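Local coordinates for protein polysaccharide Lyase Family 6 (Bacteroides cellulosilyticus, PDB 6QPS) that probably cleaves alginate, with specificity for mannuronic acid, as a calcium-binding polysaccharide lyase of family 6 from a human gut bacterium, at residues V69-G82 / L92-L104. Sequence-based numbering, arbitrary orientation. Where two conformers were deposited one is given.
Sequences VSGKPIVWRAENPG and LKIYGEYLQLEDL
Trp76, on strand 74-78, projects from the face it shares with Ile74, Leu99 and Leu101 and fills a hollow walled by Leu92, Leu101 and Leu104. A chi1 of 179° carries the indole alongside Leu101 and out to Leu92. Leu104 CD1 sits over one face, 4.1 Å from the centroid of the six-membered ring in a CH-pi contact; Leu92 CD2 meets the edge at CZ3, coming from the opposite direction, and Leu101 CG lies obliquely against CE3 at 3.8 Å. Val49, Leu51 and Ile62 also touch Trp76. Beside it, Leu99 CD2 rests on Ile74 CB and CD1. The backbones interlock in parallel register through Ile74 N to Tyr98 O, Gln100 N to Ile74 O, Trp76 N to Gln100 O and Glu102 N to Trp76 O. On the other face, Val75 CG1 fits against the Glu102 carboxylate, 3.6 Å from CD, and Gln100 NE2 donates to Glu102 OE2 (2.6 Å), on its anti side; Arg134 pairs with Glu102 OE1. Before the strands, the Tyr98 ring lies against the Val69-Ser70 peptide, with Ser70 N 3.6 Å above its plane, while Phe129 stacks with the same ring. Replacing this tyrosine by an alanine is likely to leave that peptide without its platform and Phe129 without its stacking mate. In-register pairing of Ile74 with Leu99 and Trp76 with Leu101 is the coil-on-coil stacking characteristic of the right-handed parallel beta-helix of family 6 lyases.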
loop_
_atom_site.group_PDB
_atom_site.type_symbol
_atom_site.label_atom_id
_atom_site.label_comp_id
_atom_site.label_asym_id
_atom_site.label_seq_id
_atom_site.Cartn_x
_atom_site.Cartn_y
_atom_site.Cartn_z
ATOM N N VAL A 69 -7.938 7.600 26.671
ATOM C CA VAL A 69 -7.795 9.022 26.368
ATOM C C VAL A 69 -6.377 9.292 25.875
ATOM O O VAL A 69 -5.472 8.467 26.031
ATOM C CB VAL A 69 -8.140 9.943 27.567
ATOM C CG1 VAL A 69 -9.557 9.676 28.055
ATOM C CG2 VAL A 69 -7.136 9.776 28.696
ATOM N N SER A 70 -6.193 10.470 25.274
ATOM C CA SER A 70 -4.896 10.835 24.716
ATOM C C SER A 70 -3.830 10.777 25.801
ATOM O O SER A 70 -4.004 11.333 26.891
ATOM C CB SER A 70 -4.955 12.246 24.124
ATOM O OG SER A 70 -3.659 12.678 23.743
ATOM N N GLY A 71 -2.729 10.093 25.501
ATOM C CA GLY A 71 -1.668 9.877 26.455
ATOM C C GLY A 71 -1.903 8.730 27.408
ATOM O O GLY A 71 -0.985 8.371 28.157
ATOM N N LYS A 72 -3.101 8.152 27.419
ATOM C CA LYS A 72 -3.436 7.049 28.322
ATOM C C LYS A 72 -4.316 6.060 27.591
ATOM O O LYS A 72 -5.491 5.864 27.949
ATOM C CB LYS A 72 -4.172 7.565 29.559
ATOM C CG LYS A 72 -3.364 8.461 30.457
ATOM C CD LYS A 72 -3.807 8.272 31.902
ATOM C CE LYS A 72 -4.527 9.491 32.402
ATOM N NZ LYS A 72 -3.588 10.646 32.495
ATOM N N PRO A 73 -3.804 5.412 26.547
ATOM C CA PRO A 73 -4.596 4.391 25.865
ATOM C C PRO A 73 -4.815 3.173 26.750
ATOM O O PRO A 73 -4.129 2.963 27.757
ATOM C CB PRO A 73 -3.754 4.025 24.635
ATOM C CG PRO A 73 -2.343 4.318 25.046
ATOM C CD PRO A 73 -2.454 5.551 25.949
ATOM N N ILE A 74 -5.792 2.370 26.346
ATOM C CA ILE A 74 -6.014 1.027 26.896
ATOM C C ILE A 74 -5.249 0.044 26.013
ATOM O O ILE A 74 -5.403 0.070 24.785
ATOM C CB ILE A 74 -7.520 0.692 26.918
ATOM C CG1 ILE A 74 -8.274 1.698 27.796
ATOM C CG2 ILE A 74 -7.753 -0.719 27.417
ATOM C CD1 ILE A 74 -9.812 1.616 27.681
ATOM N N VAL A 75 -4.422 -0.814 26.617
ATOM C CA VAL A 75 -3.434 -1.597 25.875
ATOM C C VAL A 75 -3.688 -3.090 26.037
ATOM O O VAL A 75 -3.955 -3.565 27.143
ATOM C CB VAL A 75 -2.006 -1.259 26.361
ATOM C CG1 VAL A 75 -0.961 -2.123 25.643
ATOM C CG2 VAL A 75 -1.703 0.235 26.183
ATOM N N TRP A 76 -3.596 -3.822 24.928
ATOM C CA TRP A 76 -3.630 -5.283 24.908
ATOM C C TRP A 76 -2.278 -5.714 24.363
ATOM O O TRP A 76 -1.930 -5.348 23.239
ATOM C CB TRP A 76 -4.774 -5.759 24.008
ATOM C CG TRP A 76 -4.908 -7.262 23.878
ATOM C CD1 TRP A 76 -4.425 -8.212 24.725
ATOM C CD2 TRP A 76 -5.570 -7.963 22.819
ATOM N NE1 TRP A 76 -4.747 -9.474 24.254
ATOM C CE2 TRP A 76 -5.464 -9.337 23.093
ATOM C CE3 TRP A 76 -6.283 -7.556 21.682
ATOM C CZ2 TRP A 76 -6.009 -10.305 22.264
ATOM C CZ3 TRP A 76 -6.819 -8.529 20.861
ATOM C CH2 TRP A 76 -6.677 -9.883 21.160
ATOM N N ARG A 77 -1.492 -6.431 25.165
ATOM C CA ARG A 77 -0.106 -6.687 24.800
ATOM C C ARG A 77 0.397 -8.011 25.365
ATOM O O ARG A 77 -0.166 -8.580 26.304
ATOM C CB ARG A 77 0.810 -5.556 25.294
ATOM C CG ARG A 77 0.931 -5.423 26.818
ATOM C CD ARG A 77 1.926 -4.309 27.181
ATOM N NE ARG A 77 1.896 -3.939 28.586
ATOM C CZ ARG A 77 2.571 -4.575 29.539
ATOM N NH1 ARG A 77 3.320 -5.628 29.242
ATOM N NH2 ARG A 77 2.494 -4.160 30.794
ATOM N N ALA A 78 1.494 -8.481 24.780
ATOM C CA ALA A 78 2.243 -9.590 25.353
ATOM C C ALA A 78 3.077 -9.111 26.536
ATOM O O ALA A 78 3.636 -8.009 26.511
ATOM C CB ALA A 78 3.181 -10.175 24.298
ATOM N N GLU A 79 3.196 -9.966 27.564
ATOM C CA GLU A 79 4.112 -9.668 28.660
ATOM C C GLU A 79 5.545 -9.570 28.149
ATOM O O GLU A 79 6.298 -8.667 28.535
ATOM C CB GLU A 79 3.988 -10.741 29.741
ATOM C CG GLU A 79 4.856 -10.493 30.970
ATOM C CD GLU A 79 4.641 -11.539 32.057
ATOM O OE1 GLU A 79 4.802 -12.739 31.773
ATOM O OE2 GLU A 79 4.311 -11.158 33.194
ATOM N N ASN A 80 5.934 -10.488 27.271
ATOM C CA ASN A 80 7.271 -10.519 26.689
ATOM C C ASN A 80 7.105 -10.426 25.180
ATOM O O ASN A 80 6.469 -11.312 24.579
ATOM C CB ASN A 80 7.992 -11.802 27.094
ATOM C CG ASN A 80 8.169 -11.898 28.589
ATOM O OD1 ASN A 80 8.791 -11.032 29.202
ATOM N ND2 ASN A 80 7.596 -12.933 29.188
ATOM N N PRO A 81 7.616 -9.381 24.529
ATOM C CA PRO A 81 7.288 -9.164 23.114
ATOM C C PRO A 81 7.528 -10.404 22.268
ATOM O O PRO A 81 8.594 -11.028 22.320
ATOM C CB PRO A 81 8.206 -8.007 22.707
ATOM C CG PRO A 81 8.408 -7.231 23.968
ATOM C CD PRO A 81 8.455 -8.297 25.076
ATOM N N GLY A 82 6.512 -10.762 21.490
ATOM C CA GLY A 82 6.605 -11.872 20.574
ATOM C C GLY A 82 6.313 -13.241 21.146
ATOM O O GLY A 82 6.246 -14.203 20.378
ATOM N N LEU A 92 -11.789 -10.740 15.229
ATOM C CA LEU A 92 -11.499 -9.682 16.186
ATOM C C LEU A 92 -12.064 -8.369 15.670
ATOM O O LEU A 92 -11.785 -7.976 14.531
ATOM C CB LEU A 92 -9.991 -9.571 16.389
ATOM C CG LEU A 92 -9.442 -8.333 17.096
ATOM C CD1 LEU A 92 -10.032 -8.237 18.500
ATOM C CD2 LEU A 92 -7.916 -8.362 17.127
ATOM N N LYS A 93 -12.868 -7.702 16.502
ATOM C CA LYS A 93 -13.435 -6.396 16.194
ATOM C C LYS A 93 -12.955 -5.424 17.260
ATOM O O LYS A 93 -13.032 -5.738 18.458
ATOM C CB LYS A 93 -14.958 -6.466 16.182
ATOM C CG LYS A 93 -15.521 -7.299 15.035
ATOM C CD LYS A 93 -17.040 -7.329 15.067
ATOM C CE LYS A 93 -17.635 -7.436 13.664
ATOM N NZ LYS A 93 -17.410 -6.179 12.870
ATOM N N ILE A 94 -12.483 -4.258 16.824
ATOM C CA ILE A 94 -11.909 -3.210 17.671
ATOM C C ILE A 94 -12.753 -1.956 17.461
ATOM O O ILE A 94 -12.897 -1.491 16.325
ATOM C CB ILE A 94 -10.444 -2.938 17.277
ATOM C CG1 ILE A 94 -9.572 -4.200 17.380
ATOM C CG2 ILE A 94 -9.852 -1.806 18.124
ATOM C CD1 ILE A 94 -8.299 -4.132 16.529
ATOM N N TYR A 95 -13.306 -1.398 18.535
ATOM C CA TYR A 95 -14.176 -0.237 18.393
ATOM C C TYR A 95 -14.188 0.497 19.721
ATOM O O TYR A 95 -14.191 -0.126 20.779
ATOM C CB TYR A 95 -15.598 -0.626 17.932
ATOM C CG TYR A 95 -16.263 -1.744 18.724
ATOM C CD1 TYR A 95 -15.972 -3.073 18.450
ATOM C CD2 TYR A 95 -17.175 -1.478 19.734
ATOM C CE1 TYR A 95 -16.556 -4.088 19.151
ATOM C CE2 TYR A 95 -17.768 -2.504 20.448
ATOM C CZ TYR A 95 -17.440 -3.812 20.157
ATOM O OH TYR A 95 -18.014 -4.841 20.859
ATOM N N GLY A 96 -14.251 1.823 19.655
ATOM C CA GLY A 96 -14.035 2.651 20.827
ATOM C C GLY A 96 -12.974 3.689 20.528
ATOM O O GLY A 96 -12.792 4.044 19.362
ATOM N N GLU A 97 -12.282 4.186 21.552
ATOM C CA GLU A 97 -11.279 5.221 21.364
ATOM C C GLU A 97 -10.005 4.871 22.122
ATOM O O GLU A 97 -10.046 4.276 23.203
ATOM C CB GLU A 97 -11.755 6.579 21.903
ATOM C CG GLU A 97 -13.029 7.134 21.317
ATOM C CD GLU A 97 -13.628 8.195 22.215
ATOM O OE1 GLU A 97 -12.917 9.168 22.565
ATOM O OE2 GLU A 97 -14.804 8.040 22.587
ATOM N N TYR A 98 -8.877 5.313 21.582
ATOM C CA TYR A 98 -7.575 5.177 22.236
ATOM C C TYR A 98 -7.330 3.763 22.776
ATOM O O TYR A 98 -6.931 3.567 23.929
ATOM C CB TYR A 98 -7.379 6.255 23.310
ATOM C CG TYR A 98 -7.307 7.658 22.721
ATOM C CD1 TYR A 98 -6.108 8.163 22.221
ATOM C CD2 TYR A 98 -8.433 8.472 22.665
ATOM C CE1 TYR A 98 -6.042 9.450 21.692
ATOM C CE2 TYR A 98 -8.367 9.761 22.116
ATOM C CZ TYR A 98 -7.168 10.219 21.630
ATOM O OH TYR A 98 -7.114 11.506 21.106
ATOM N N LEU A 99 -7.527 2.773 21.907
ATOM C CA LEU A 99 -7.214 1.372 22.182
ATOM C C LEU A 99 -5.977 0.986 21.388
ATOM O O LEU A 99 -5.806 1.446 20.250
ATOM C CB LEU A 99 -8.385 0.483 21.761
ATOM C CG LEU A 99 -9.759 0.894 22.283
ATOM C CD1 LEU A 99 -10.823 -0.050 21.724
ATOM C CD2 LEU A 99 -9.773 0.913 23.787
ATOM N N GLN A 100 -5.101 0.171 21.990
ATOM C CA GLN A 100 -3.817 -0.159 21.374
ATOM C C GLN A 100 -3.511 -1.640 21.535
ATOM O O GLN A 100 -3.614 -2.184 22.641
ATOM C CB GLN A 100 -2.732 0.674 22.063
ATOM C CG GLN A 100 -1.388 0.744 21.418
ATOM C CD GLN A 100 -0.672 2.050 21.798
ATOM O OE1 GLN A 100 -1.206 3.147 21.595
ATOM N NE2 GLN A 100 0.516 1.928 22.360
ATOM N N LEU A 101 -3.134 -2.279 20.431
ATOM C CA LEU A 101 -2.564 -3.619 20.437
ATOM C C LEU A 101 -1.066 -3.505 20.213
ATOM O O LEU A 101 -0.633 -2.807 19.287
ATOM C CB LEU A 101 -3.136 -4.432 19.277
ATOM C CG LEU A 101 -4.552 -4.989 19.413
ATOM C CD1 LEU A 101 -5.571 -3.900 19.388
ATOM C CD2 LEU A 101 -4.809 -6.006 18.301
ATOM N N GLU A 102 -0.285 -4.237 21.013
ATOM C CA GLU A 102 1.172 -4.158 20.952
ATOM C C GLU A 102 1.825 -5.527 21.112
ATOM O O GLU A 102 1.492 -6.290 22.024
ATOM C CB GLU A 102 1.770 -3.299 22.091
ATOM C CG GLU A 102 1.212 -1.898 22.279
ATOM C CD GLU A 102 1.831 -1.197 23.496
ATOM O OE1 GLU A 102 2.639 -1.826 24.228
ATOM O OE2 GLU A 102 1.479 -0.029 23.737
ATOM N N ASP A 103 2.850 -5.790 20.305
ATOM C CA ASP A 103 3.775 -6.898 20.542
ATOM C C ASP A 103 3.113 -8.277 20.461
ATOM O O ASP A 103 3.607 -9.232 21.068
ATOM C CB ASP A 103 4.508 -6.732 21.875
ATOM C CG ASP A 103 5.504 -5.573 21.859
ATOM O OD1 ASP A 103 6.115 -5.313 20.799
ATOM O OD2 ASP A 103 5.697 -4.933 22.917
ATOM N N LEU A 104 2.028 -8.411 19.706
ATOM C CA LEU A 104 1.323 -9.678 19.538
ATOM C C LEU A 104 1.775 -10.374 18.261
ATOM O O LEU A 104 2.033 -9.721 17.247
ATOM C CB LEU A 104 -0.188 -9.441 19.471
ATOM C CG LEU A 104 -0.822 -8.862 20.743
ATOM C CD1 LEU A 104 -2.288 -8.546 20.493
ATOM C CD2 LEU A 104 -0.676 -9.776 21.953
#